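Local coordinates for protein CD180 antigen (PDB 3T6Q) that may cooperate with MD-1 and TLR4 in the innate response of B cells to bacterial lipopolysaccharide, leading to NF-kappa-B activation, at residues A[172-175]-A[176-179]; A[184-187]-A[188-191]; A[268-271]-A[272-275]; A[492-495]-A[496-499]. One frame throughout, in Å; residues are numbered along the deposited sequence.

Contact 1 of 4, residues A[172-175]-A[176-179]; sequences DMSS and LQQA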
loop_
_atom_site.group_PDB
_atom_site.type_symbol
_atom_site.label_atom_id
_atom_site.label_comp_id
_atom_site.label_asym_id
_atom_site.label_seq_id
_atom_site.Cartn_x
_atom_site.Cartn_y
_atom_site.Cartn_z
ATOM N N ASP A 172 -11.458 -20.190 0.922
ATOM C CA ASP A 172 -10.122 -19.730 1.375
ATOM C C ASP A 172 -9.393 -20.828 2.117
ATOM O O ASP A 172 -8.233 -21.133 1.826
ATOM C CB ASP A 172 -10.256 -18.535 2.344
ATOM C CG ASP A 172 -10.838 -17.282 1.683
ATOM O OD1 ASP A 172 -10.767 -17.197 0.433
ATOM O OD2 ASP A 172 -11.346 -16.374 2.420
ATOM N N MET A 173 -10.081 -21.386 3.113
ATOM C CA MET A 173 -9.483 -22.422 3.960
ATOM C C MET A 173 -9.187 -23.706 3.186
ATOM O O MET A 173 -8.163 -24.336 3.428
ATOM C CB MET A 173 -10.356 -22.697 5.211
ATOM C CG MET A 173 -10.596 -21.484 6.117
ATOM S SD MET A 173 -9.061 -20.614 6.574
ATOM C CE MET A 173 -8.101 -21.955 7.232
ATOM N N SER A 174 -10.038 -24.081 2.221
ATOM C CA SER A 174 -9.743 -25.322 1.465
ATOM C C SER A 174 -8.513 -25.187 0.561
ATOM O O SER A 174 -7.858 -26.165 0.273
ATOM C CB SER A 174 -10.969 -25.840 0.706
ATOM O OG SER A 174 -11.371 -24.898 -0.250
ATOM N N SER A 175 -8.160 -23.955 0.165
ATOM C CA SER A 175 -6.941 -23.750 -0.631
ATOM C C SER A 175 -5.643 -24.132 0.124
ATOM O O SER A 175 -4.595 -24.313 -0.500
ATOM C CB SER A 175 -6.878 -22.310 -1.190
ATOM O OG SER A 175 -6.458 -21.375 -0.199
ATOM N N LEU A 176 -5.729 -24.276 1.452
ATOM C CA LEU A 176 -4.606 -24.698 2.321
ATOM C C LEU A 176 -4.610 -26.176 2.710
ATOM O O LEU A 176 -3.719 -26.601 3.440
ATOM C CB LEU A 176 -4.628 -23.943 3.659
ATOM C CG LEU A 176 -4.745 -22.439 3.781
ATOM C CD1 LEU A 176 -4.890 -22.060 5.245
ATOM C CD2 LEU A 176 -3.517 -21.784 3.178
ATOM N N GLN A 177 -5.622 -26.948 2.294
ATOM C CA GLN A 177 -5.784 -28.340 2.810
ATOM C C GLN A 177 -4.553 -29.270 2.629
ATOM O O GLN A 177 -4.261 -30.099 3.503
ATOM C CB GLN A 177 -7.092 -29.000 2.309
ATOM C CG GLN A 177 -7.171 -29.132 0.792
ATOM C CD GLN A 177 -8.514 -29.619 0.277
ATOM O OE1 GLN A 177 -9.530 -28.917 0.367
ATOM N NE2 GLN A 177 -8.520 -30.817 -0.299
ATOM N N GLN A 178 -3.824 -29.128 1.523
ATOM C CA GLN A 178 -2.634 -29.967 1.293
ATOM C C GLN A 178 -1.429 -29.668 2.191
ATOM O O GLN A 178 -0.542 -30.521 2.375
ATOM C CB GLN A 178 -2.234 -29.940 -0.187
ATOM C CG GLN A 178 -2.717 -31.143 -0.991
ATOM C CD GLN A 178 -4.102 -31.620 -0.569
ATOM O OE1 GLN A 178 -5.088 -30.886 -0.680
ATOM N NE2 GLN A 178 -4.182 -32.855 -0.074
ATOM N N ALA A 179 -1.377 -28.462 2.761
ATOM C CA ALA A 179 -0.300 -28.143 3.676
ATOM C C ALA A 179 -0.575 -28.919 4.957
ATOM O O ALA A 179 -1.740 -29.194 5.260
ATOM C CB ALA A 179 -0.254 -26.621 3.940
#
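Residues 172-179 make a local contact at the C-terminal end of a short helix: the chain leaves helix 170-174 through two type I beta turns, Ser174 to Gln177 and Leu176 to Ala179, on the way to the next strand of the leucine-rich-repeat solenoid. Two backbone bonds step down the exit. Leu176 N reaches Met173 O at 3.1 Å, and Gln177 N follows on Ser174 O, nearly straight at 169°. Both donors sit well above the plane of the carbonyl they meet. On the buried side the apolar contact is a single methyl pair, Met173 CE to Leu176 CD1 at 3.8 Å. The methionine gets there by bending its chain at both chi2 and chi3, which curls CE round to the leucine branch, and the two side chains meet at a slant. The outer side, Ser174 and the exposed Gln177, is polar. Gln177 directs CG between its own backbone N and carbonyl carbon (chi1 61°), and this lays CG against Ser174 O at 3.1 Å and brings OE1 to 3.4 Å from Ser174 CB. Toward the preceding repeat, Ser175 OG turns back to Asp172 O at 2.7 Å, a short bond tilted modestly from the carbonyl plane, and has a second partner in Leu146 N. Asp172 OD2 takes Ser169 N, just ahead of the helix, and Ser174 OG bonds to Glu171 O within it. Leu176 also packs on Leu146, so the turn lies against the loop of the preceding repeat, with helix 170-174 behind it and strand 182-185 ahead.

Contact 2 of 4, residues A[184-187]-A[188-191]; sequences LNLN and GNDI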
loop_
_atom_site.group_PDB
_atom_site.type_symbol
_atom_site.label_atom_id
_atom_site.label_comp_id
_atom_site.label_asym_id
_atom_site.label_seq_id
_atom_site.Cartn_x
_atom_site.Cartn_y
_atom_site.Cartn_z
ATOM N N LEU A 184 0.008 -19.915 10.416
ATOM C CA LEU A 184 -0.629 -18.935 9.565
ATOM C C LEU A 184 -0.681 -17.649 10.419
ATOM O O LEU A 184 -1.255 -17.662 11.498
ATOM C CB LEU A 184 -2.026 -19.426 9.258
ATOM C CG LEU A 184 -2.861 -18.992 8.058
ATOM C CD1 LEU A 184 -4.328 -18.815 8.459
ATOM C CD2 LEU A 184 -2.359 -17.775 7.263
ATOM N N ASN A 185 -0.002 -16.583 9.993
ATOM C CA ASN A 185 0.017 -15.342 10.786
ATOM C C ASN A 185 -0.936 -14.310 10.194
ATOM O O ASN A 185 -0.711 -13.799 9.069
ATOM C CB ASN A 185 1.456 -14.788 10.871
ATOM C CG ASN A 185 1.542 -13.552 11.777
ATOM O OD1 ASN A 185 0.551 -13.172 12.414
ATOM N ND2 ASN A 185 2.685 -12.879 11.769
ATOM N N LEU A 186 -2.014 -14.010 10.920
ATOM C CA LEU A 186 -2.936 -12.939 10.545
ATOM C C LEU A 186 -2.901 -11.718 11.494
ATOM O O LEU A 186 -3.842 -10.912 11.516
ATOM C CB LEU A 186 -4.374 -13.446 10.426
ATOM C CG LEU A 186 -4.557 -14.387 9.235
ATOM C CD1 LEU A 186 -5.809 -15.258 9.380
ATOM C CD2 LEU A 186 -4.628 -13.551 7.944
ATOM N N ASN A 187 -1.811 -11.585 12.247
ATOM C CA ASN A 187 -1.577 -10.401 13.103
ATOM C C ASN A 187 -1.842 -9.122 12.321
ATOM O O ASN A 187 -1.336 -8.973 11.232
ATOM C CB ASN A 187 -0.101 -10.412 13.581
ATOM C CG ASN A 187 0.243 -9.242 14.507
ATOM O OD1 ASN A 187 -0.639 -8.566 15.034
ATOM N ND2 ASN A 187 1.532 -9.012 14.715
ATOM N N GLY A 188 -2.641 -8.204 12.865
ATOM C CA GLY A 188 -2.837 -6.907 12.217
ATOM C C GLY A 188 -3.787 -6.997 11.030
ATOM O O GLY A 188 -3.710 -6.187 10.119
ATOM N N ASN A 189 -4.663 -8.012 11.014
ATOM C CA ASN A 189 -5.780 -8.036 10.076
ATOM C C ASN A 189 -7.073 -8.057 10.894
ATOM O O ASN A 189 -7.274 -8.931 11.740
ATOM C CB ASN A 189 -5.737 -9.320 9.217
ATOM C CG ASN A 189 -4.608 -9.291 8.179
ATOM O OD1 ASN A 189 -4.808 -8.821 7.057
ATOM N ND2 ASN A 189 -3.424 -9.717 8.567
ATOM N N ASP A 190 -7.979 -7.154 10.599
ATOM C CA ASP A 190 -9.182 -7.084 11.398
ATOM C C ASP A 190 -10.243 -8.049 10.852
ATOM O O ASP A 190 -11.008 -7.718 9.948
ATOM C CB ASP A 190 -9.705 -5.653 11.500
ATOM C CG ASP A 190 -10.808 -5.517 12.549
ATOM O OD1 ASP A 190 -10.813 -6.292 13.562
ATOM O OD2 ASP A 190 -11.659 -4.640 12.340
ATOM N N ILE A 191 -10.266 -9.254 11.419
ATOM C CA ILE A 191 -11.189 -10.282 10.976
ATOM C C ILE A 191 -12.561 -9.986 11.561
ATOM O O ILE A 191 -12.726 -9.964 12.763
ATOM C CB ILE A 191 -10.745 -11.709 11.381
ATOM C CG1 ILE A 191 -9.285 -11.948 11.003
ATOM C CG2 ILE A 191 -11.654 -12.766 10.748
ATOM C CD1 ILE A 191 -9.024 -12.150 9.527
#
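Leu186 O is gripped twice by Asn189: the backbone N approaches at 3.1 Å, closing a type II beta turn from Leu186 to Asn189, and the side-chain ND2 adds a weak bond at 3.2 Å. The backbone donor is tilted from the carbonyl plane and its N-H is fairly bent, at 135°. Asn189 holds CG beside its own backbone N (chi1 -72°), which brings the amide back over the turn, where ND2 can reach Leu186 O; the two side chains cross at about a right angle, with ND2 4.1 Å from Leu186 CD2. The same amide reaches into the preceding repeat: ND2 donates to Phe160 O and OD1 accepts from Ile165 N, which fixes its rotation and satisfies a buried polar group. Gly188 occupies the turn corner with positive phi (77°). Just upstream, Asn185 OD1 accepts from Asn187 N at 2.9 Å, forming an Asx turn where the strand ends. On the buried side of the turn, Leu186 CD1 and Ile191 CD1 come only loosely together, at 4.5 Å. This is the leucine-rich-repeat signature: Leu184, Leu186, Asn189 and Ile191 fill the LxLxxNxL part of the repeat consensus, with isoleucine at the last position.

Contact 3 of 4, residues A[268-271]-A[272-275]; sequences NISS and NTFH. With CU (copper (II) ion), chain J.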
loop_
_atom_site.group_PDB
_atom_site.type_symbol
_atom_site.label_atom_id
_atom_site.label_comp_id
_atom_site.label_asym_id
_atom_site.label_seq_id
_atom_site.Cartn_x
_atom_site.Cartn_y
_atom_site.Cartn_z
ATOM N N ASN A 268 -10.676 -7.125 37.429
ATOM C CA ASN A 268 -12.004 -7.438 38.046
ATOM C C ASN A 268 -12.749 -8.565 37.315
ATOM O O ASN A 268 -13.950 -8.535 37.044
ATOM C CB ASN A 268 -12.925 -6.205 38.234
ATOM C CG ASN A 268 -14.067 -6.471 39.239
ATOM O OD1 ASN A 268 -15.197 -6.016 39.078
ATOM N ND2 ASN A 268 -13.763 -7.226 40.263
ATOM N N ILE A 269 -11.972 -9.579 37.044
ATOM C CA ILE A 269 -12.360 -10.784 36.375
ATOM C C ILE A 269 -13.403 -11.613 37.192
ATOM O O ILE A 269 -13.311 -11.729 38.416
ATOM C CB ILE A 269 -11.016 -11.528 36.166
ATOM C CG1 ILE A 269 -11.110 -12.684 35.245
ATOM C CG2 ILE A 269 -10.431 -12.027 37.486
ATOM C CD1 ILE A 269 -9.748 -13.324 35.109
ATOM N N SER A 270 -14.387 -12.180 36.499
ATOM C CA SER A 270 -15.331 -13.126 37.085
ATOM C C SER A 270 -14.598 -14.430 37.409
ATOM O O SER A 270 -13.688 -14.838 36.653
ATOM C CB SER A 270 -16.472 -13.401 36.076
ATOM O OG SER A 270 -17.104 -14.640 36.394
ATOM N N SER A 271 -15.001 -15.114 38.472
ATOM C CA SER A 271 -14.487 -16.456 38.741
ATOM C C SER A 271 -14.872 -17.503 37.669
ATOM O O SER A 271 -14.327 -18.630 37.642
ATOM C CB SER A 271 -14.963 -16.911 40.110
ATOM O OG SER A 271 -16.391 -16.864 40.156
ATOM N N ASN A 272 -15.824 -17.149 36.801
ATOM C CA ASN A 272 -16.243 -18.037 35.702
ATOM C C ASN A 272 -15.540 -17.748 34.371
ATOM O O ASN A 272 -15.864 -18.369 33.338
ATOM C CB ASN A 272 -17.766 -17.945 35.500
ATOM C CG ASN A 272 -18.349 -19.235 34.971
ATOM O OD1 ASN A 272 -17.744 -20.305 35.120
ATOM N ND2 ASN A 272 -19.545 -19.144 34.357
ATOM N N THR A 273 -14.559 -16.839 34.385
ATOM C CA THR A 273 -13.957 -16.349 33.128
ATOM C C THR A 273 -13.322 -17.479 32.284
ATOM O O THR A 273 -13.438 -17.457 31.062
ATOM C CB THR A 273 -12.882 -15.283 33.397
ATOM O OG1 THR A 273 -13.492 -14.179 34.071
ATOM C CG2 THR A 273 -12.220 -14.789 32.072
ATOM N N PHE A 274 -12.655 -18.438 32.943
ATOM C CA PHE A 274 -11.889 -19.454 32.221
ATOM C C PHE A 274 -12.551 -20.839 32.174
ATOM O O PHE A 274 -11.889 -21.844 31.874
ATOM C CB PHE A 274 -10.466 -19.550 32.805
ATOM C CG PHE A 274 -9.707 -18.235 32.705
ATOM C CD1 PHE A 274 -9.215 -17.796 31.465
ATOM C CD2 PHE A 274 -9.517 -17.443 33.825
ATOM C CE1 PHE A 274 -8.527 -16.568 31.348
ATOM C CE2 PHE A 274 -8.813 -16.223 33.726
ATOM C CZ PHE A 274 -8.337 -15.783 32.498
ATOM N N HIS A 275 -13.862 -20.901 32.398
ATOM C CA HIS A 275 -14.511 -22.231 32.414
ATOM C C HIS A 275 -14.431 -22.992 31.093
ATOM O O HIS A 275 -14.505 -24.209 31.136
ATOM C CB HIS A 275 -15.968 -22.155 32.910
ATOM C CG HIS A 275 -16.924 -21.538 31.911
ATOM N ND1 HIS A 275 -17.197 -20.213 31.870
ATOM C CD2 HIS A 275 -17.664 -22.122 30.879
ATOM C CE1 HIS A 275 -18.083 -19.959 30.883
ATOM N NE2 HIS A 275 -18.366 -21.129 30.276
HETATM CU CU CU J . -19.904 -21.079 28.933
HETATM O O HOH W 1 -14.365 -11.630 33.501
HETATM O O HOH W 2 -12.656 -19.361 35.601
#
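The Phe274 ring has Thr273 CG2 over its centre on one face, 3.9 Å above the plane, while Ile269 CD1 comes in obliquely to within 3.3 Å of Phe274 CE2, a tight approach. The His275 ring meets Asn272 at its edge: His275 ND1 donates to Asn272 O at 2.7 Å, in both the ring plane and the carbonyl plane. This bond probably helps to fix the imidazole's rotation, with NE2 on the copper ion, 2.0 Å away, and Glu249 completes the protein side of the site. Ile269 crosses Thr273 and Phe274 roughly at right angles, its extended chain carrying CD1 to the ring. Ser270 O is held by two groups of Thr273, OG1 at 2.7 Å and the backbone N from above the carbonyl plane. With Thr273 OG1 beside its own N (chi1 -60°), both donors reach the same oxygen. Ser270 OG in turn accepts from Asn272 N at 2.8 Å. One water joins Ser270 N to Thr273 OG1, and another joins Ser271 O to Phe274 N. These paired type I turns belong to the loop between strands 255-260 and 282-284, where Phe274 also meets Phe277 edge-to-face and packs on Leu285, and Ile269 lies on Pro294 of the following repeat.

Contact 4 of 4, residues A[492-495]-A[496-499]; sequences DQHA and FTSL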
loop_
_atom_site.group_PDB
_atom_site.type_symbol
_atom_site.label_atom_id
_atom_site.label_comp_id
_atom_site.label_asym_id
_atom_site.label_seq_id
_atom_site.Cartn_x
_atom_site.Cartn_y
_atom_site.Cartn_z
ATOM N N ASP A 492 45.868 -14.427 44.240
ATOM C CA ASP A 492 46.890 -15.294 44.781
ATOM C C ASP A 492 47.124 -16.506 43.873
ATOM O O ASP A 492 46.167 -17.057 43.325
ATOM C CB ASP A 492 46.463 -15.746 46.191
ATOM C CG ASP A 492 47.597 -16.416 46.939
ATOM O OD1 ASP A 492 48.284 -15.711 47.681
ATOM O OD2 ASP A 492 47.825 -17.624 46.744
ATOM N N GLN A 493 48.377 -16.948 43.724
ATOM C CA GLN A 493 48.690 -18.100 42.877
ATOM C C GLN A 493 47.986 -19.404 43.253
ATOM O O GLN A 493 47.884 -20.316 42.411
ATOM C CB GLN A 493 50.198 -18.376 42.863
ATOM C CG GLN A 493 50.802 -18.652 44.233
ATOM C CD GLN A 493 52.236 -19.135 44.123
ATOM O OE1 GLN A 493 52.585 -19.917 43.227
ATOM N NE2 GLN A 493 53.073 -18.683 45.041
ATOM N N HIS A 494 47.559 -19.506 44.513
ATOM C CA HIS A 494 46.888 -20.699 45.016
ATOM C C HIS A 494 45.413 -20.492 45.195
ATOM O O HIS A 494 44.755 -21.349 45.767
ATOM C CB HIS A 494 47.536 -21.206 46.333
ATOM C CG HIS A 494 48.948 -21.695 46.150
ATOM N ND1 HIS A 494 49.262 -22.723 45.321
ATOM C CD2 HIS A 494 50.153 -21.231 46.678
ATOM C CE1 HIS A 494 50.597 -22.911 45.335
ATOM N NE2 HIS A 494 51.137 -21.998 46.164
ATOM N N ALA A 495 44.870 -19.377 44.686
ATOM C CA ALA A 495 43.443 -19.049 44.867
ATOM C C ALA A 495 42.431 -20.058 44.295
ATOM O O ALA A 495 41.295 -20.159 44.792
ATOM C CB ALA A 495 43.133 -17.664 44.309
ATOM N N PHE A 496 42.820 -20.745 43.235
ATOM C CA PHE A 496 41.902 -21.590 42.470
ATOM C C PHE A 496 42.388 -23.038 42.468
ATOM O O PHE A 496 41.878 -23.847 41.686
ATOM C CB PHE A 496 41.838 -21.137 41.011
ATOM C CG PHE A 496 41.317 -19.731 40.799
ATOM C CD1 PHE A 496 40.345 -19.168 41.635
ATOM C CD2 PHE A 496 41.784 -18.992 39.716
ATOM C CE1 PHE A 496 39.853 -17.881 41.392
ATOM C CE2 PHE A 496 41.286 -17.716 39.457
ATOM C CZ PHE A 496 40.323 -17.168 40.297
ATOM N N THR A 497 43.386 -23.352 43.311
ATOM C CA THR A 497 44.033 -24.679 43.293
ATOM C C THR A 497 43.076 -25.886 43.516
ATOM O O THR A 497 43.272 -26.949 42.924
ATOM C CB THR A 497 45.232 -24.759 44.272
ATOM O OG1 THR A 497 46.056 -23.595 44.117
ATOM C CG2 THR A 497 46.097 -25.988 43.964
ATOM N N SER A 498 42.063 -25.712 44.363
ATOM C CA SER A 498 41.079 -26.771 44.602
ATOM C C SER A 498 40.146 -26.953 43.411
ATOM O O SER A 498 39.504 -27.989 43.275
ATOM C CB SER A 498 40.274 -26.498 45.875
ATOM O OG SER A 498 39.656 -25.231 45.828
ATOM N N LEU A 499 40.090 -25.954 42.530
ATOM C CA LEU A 499 39.171 -25.996 41.368
ATOM C C LEU A 499 39.803 -26.682 40.166
ATOM O O LEU A 499 40.342 -26.027 39.259
ATOM C CB LEU A 499 38.716 -24.585 40.994
ATOM C CG LEU A 499 38.141 -23.853 42.203
ATOM C CD1 LEU A 499 38.127 -22.367 41.919
ATOM C CD2 LEU A 499 36.735 -24.362 42.479
HETATM O O HOH W 3 45.196 -21.048 41.882
HETATM O O HOH W 4 47.278 -23.438 40.996
#
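Residues 492-499 form the outer turn region of a leucine-rich repeat, where three successive type I beta turns carry the chain away from strand 490-491, and His494 and Thr497 meet across the middle one. Thr497 N points at His494 O in a straight but long and weak bond of 3.5 Å. Thr497 OG1 lies 3.1 Å from the same His494 O, at best a weak bond. His494 and Thr497 run side by side, pointing the same way, and OG1 sits at the imidazole edge, near the ring plane and 3.5 Å from ND1. The histidine keeps CG beside its own backbone N (chi1 -66°), which places the ring alongside the threonine, while Gln493 CG rests over one ring face toward the rim. Upstream, Asp492 OD2 accepts from His494 N at 2.9 Å, an Asx turn in which the N-H meets OD2 on its anti side, and Ala495 N bonds back to Asp492 O. A water takes Phe496 N at 2.8 Å and donates to Gln493 O, and so links the two backbone groups. On the buried side, Ala495 CB stands over one face of the Phe496 ring, offset toward the rim, 4.1 Å from CD1. Phe496 continues inward onto Ile466, Leu472, Leu483 and Met502, so it is wedged between neighbouring coils, while Ala495 O accepts from Asn470 ND2. A phenylalanine pointing into the core from the turns that lead back toward the next strand, 504-506, is a familiar feature of leucine-rich repeats in the Toll-like receptor family.

All four contacts are local and lie in series along the chain, each closing its own turn before the next opens, so none nest or cross. Contact 1 closes the exit from helix 170-174 in repeat 6 and meets the preceding repeat through Leu146. Contact 2 follows at the end of strand 182-185, in repeat 7, about 17 Å away between centres, and reaches back through Phe160. Contact 3, in the loop of repeat 8 between strands 255-260 and 282-284, lies about 27 Å from contact 2 between centres and touches the following repeat through Pro294. Contact 4, in repeat 17, lies across the chain's centre from contacts 1 and 2 and joins adjacent coils through Ile466 and Met502.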